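Local coordinates for protein MavE (Legionella pneumophila subsp. pneumophila, PDB 6PIR) that acts as a virulence effector needed for endoplasmic reticulum-mediated remodelling of the Legionella-containing vacuole and for its evasion of lysosomes, at residues L11-S14 against L15-L18. Numbering follows the deposited sequence. Where two conformers were deposited one is given.
Sequences LINS and LMFL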
ATOM      1  N   LEU A  11      -3.298  -4.940   5.925  1.00 33.78           N
ATOM      2  CA  LEU A  11      -1.973  -4.879   5.332  1.00 31.77           C
ATOM      3  C   LEU A  11      -1.818  -5.946   4.266  1.00 31.69           C
ATOM      4  O   LEU A  11      -1.279  -5.679   3.195  1.00 33.02           O
ATOM      5  CB  LEU A  11      -0.911  -5.066   6.429  1.00 32.07           C
ATOM      6  CG  LEU A  11      -0.752  -3.938   7.441  1.00 36.63           C
ATOM      7  CD1 LEU A  11       0.124  -4.448   8.594  1.00 33.93           C
ATOM      8  CD2 LEU A  11      -0.165  -2.670   6.816  1.00 37.26           C
ATOM      9  N   ILE A  12      -2.215  -7.187   4.566  1.00 32.86           N
ATOM     10  CA  ILE A  12      -2.037  -8.264   3.589  1.00 31.88           C
ATOM     11  C   ILE A  12      -2.781  -7.946   2.283  1.00 31.33           C
ATOM     12  O   ILE A  12      -2.256  -8.117   1.167  1.00 29.23           O
ATOM     13  CB  ILE A  12      -2.515  -9.591   4.187  1.00 34.68           C
ATOM     14  CG1 ILE A  12      -1.516 -10.068   5.247  1.00 33.84           C
ATOM     15  CG2 ILE A  12      -2.714 -10.623   3.105  1.00 36.19           C
ATOM     16  CD1 ILE A  12      -2.075 -11.133   6.072  1.00 37.26           C
ATOM     17  N   ASN A  13      -4.022  -7.480   2.398  1.00 35.96           N
ATOM     18  CA  ASN A  13      -4.791  -7.193   1.175  1.00 32.49           C
ATOM     19  C   ASN A  13      -4.261  -5.976   0.442  1.00 30.22           C
ATOM     20  O   ASN A  13      -4.291  -5.910  -0.810  1.00 30.75           O
ATOM     21  CB  ASN A  13      -6.249  -6.995   1.539  1.00 33.02           C
ATOM     22  CG  ASN A  13      -6.903  -8.265   1.955  1.00 35.91           C
ATOM     23  OD1 ASN A  13      -6.553  -9.335   1.463  1.00 37.53           O
ATOM     24  ND2 ASN A  13      -7.876  -8.166   2.842  1.00 35.75           N
ATOM     25  N   SER A  14      -3.807  -4.981   1.204  1.00 29.63           N
ATOM     26  CA  SER A  14      -3.223  -3.787   0.612  1.00 27.50           C
ATOM     27  C   SER A  14      -1.938  -4.117  -0.138  1.00 28.59           C
ATOM     28  O   SER A  14      -1.712  -3.623  -1.250  1.00 27.11           O
ATOM     29  CB  SER A  14      -2.982  -2.776   1.728  1.00 28.33           C
ATOM     30  OG  SER A  14      -4.221  -2.383   2.277  1.00 30.77           O
ATOM     31  N   LEU A  15      -1.087  -4.952   0.465  1.00 27.37           N
ATOM     32  CA  LEU A  15       0.124  -5.395  -0.192  1.00 28.90           C
ATOM     33  C   LEU A  15      -0.177  -6.203  -1.435  1.00 28.52           C
ATOM     34  O   LEU A  15       0.504  -6.035  -2.449  1.00 24.79           O
ATOM     35  CB  LEU A  15       0.979  -6.201   0.785  1.00 26.20           C
ATOM     36  CG  LEU A  15       1.470  -5.364   1.943  1.00 28.63           C
ATOM     37  CD1 LEU A  15       2.349  -6.263   2.826  1.00 30.30           C
ATOM     38  CD2 LEU A  15       2.189  -4.121   1.489  1.00 29.97           C
ATOM     39  N   MET A  16      -1.207  -7.051  -1.397  0.64 30.00           N
ATOM     40  CA  MET A  16      -1.580  -7.769  -2.613  0.64 28.28           C
ATOM     41  C   MET A  16      -1.930  -6.800  -3.745  0.64 27.80           C
ATOM     42  O   MET A  16      -1.453  -6.953  -4.879  0.64 26.46           O
ATOM     43  CB  MET A  16      -2.732  -8.721  -2.317  0.64 28.63           C
ATOM     44  CG  MET A  16      -3.693  -8.909  -3.491  0.64 26.89           C
ATOM     45  SD  MET A  16      -5.208  -9.499  -2.796  0.64 26.96           S
ATOM     46  CE  MET A  16      -6.051  -7.961  -2.554  0.64 29.30           C
ATOM     47  N   PHE A  17      -2.759  -5.784  -3.461  1.00 27.56           N
ATOM     48  CA  PHE A  17      -3.092  -4.831  -4.515  1.00 24.76           C
ATOM     49  C   PHE A  17      -1.881  -4.011  -4.942  1.00 22.94           C
ATOM     50  O   PHE A  17      -1.735  -3.705  -6.128  1.00 23.89           O
ATOM     51  CB  PHE A  17      -4.198  -3.894  -4.092  1.00 25.54           C
ATOM     52  CG  PHE A  17      -5.565  -4.481  -4.202  1.00 29.58           C
ATOM     53  CD1 PHE A  17      -6.034  -4.968  -5.426  1.00 26.50           C
ATOM     54  CD2 PHE A  17      -6.368  -4.570  -3.094  1.00 28.69           C
ATOM     55  CE1 PHE A  17      -7.298  -5.509  -5.524  1.00 30.55           C
ATOM     56  CE2 PHE A  17      -7.659  -5.081  -3.207  1.00 30.08           C
ATOM     57  CZ  PHE A  17      -8.107  -5.559  -4.437  1.00 31.28           C
ATOM     58  N   LEU A  18      -1.030  -3.607  -3.986  1.00 23.21           N
ATOM     59  CA  LEU A  18       0.203  -2.898  -4.316  1.00 22.58           C
ATOM     60  C   LEU A  18       1.042  -3.701  -5.299  1.00 22.45           C
ATOM     61  O   LEU A  18       1.520  -3.179  -6.316  1.00 22.02           O
ATOM     62  CB  LEU A  18       1.014  -2.622  -3.037  1.00 23.13           C
ATOM     63  CG  LEU A  18       2.381  -1.945  -3.260  1.00 22.59           C
ATOM     64  CD1 LEU A  18       2.296  -0.557  -3.901  1.00 24.98           C
ATOM     65  CD2 LEU A  18       3.177  -1.883  -1.897  1.00 23.27           C
TER
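Leu11 and Leu15 are joined through the backbone, at the head of a run of four i to i+4 hydrogen bonds that goes from Leu15 N to Leu11 O (2.8 Å) through to Leu18 N to Ser14 O. Residues 11-14 and 15-18 thus make successive turns of one alpha-helix. The Leu15 side chain runs past the oxygen end of the Leu11 carbonyl, its CG 3.0 Å from Leu11 O; CG stands beside its own backbone N (chi1 -64°), which keeps the branch beside the preceding turn. This helix, 5-21, runs through the core of the helical part of MavE that precedes its C-terminal transmembrane helix: Leu11 and Leu15 face helix 85-106, Leu15 also meets Ile126 of helix 115-134, and Phe17 packs on Leu75 and Val76 of helix 59-77. On the Asn13 flank, one of the two conformers of Met16, bent at chi3, brings CE near Asn13 O, an approach that is therefore doubtful. In that conformer the methyl also lies over one face of the Phe17 ring, offset toward the rim, while Phe17 CD2 approaches Asn13 O to 3.4 Å. Ser14 turns its hydroxyl back to Phe10 O, a hydrogen bond that satisfies this buried OG within the helix.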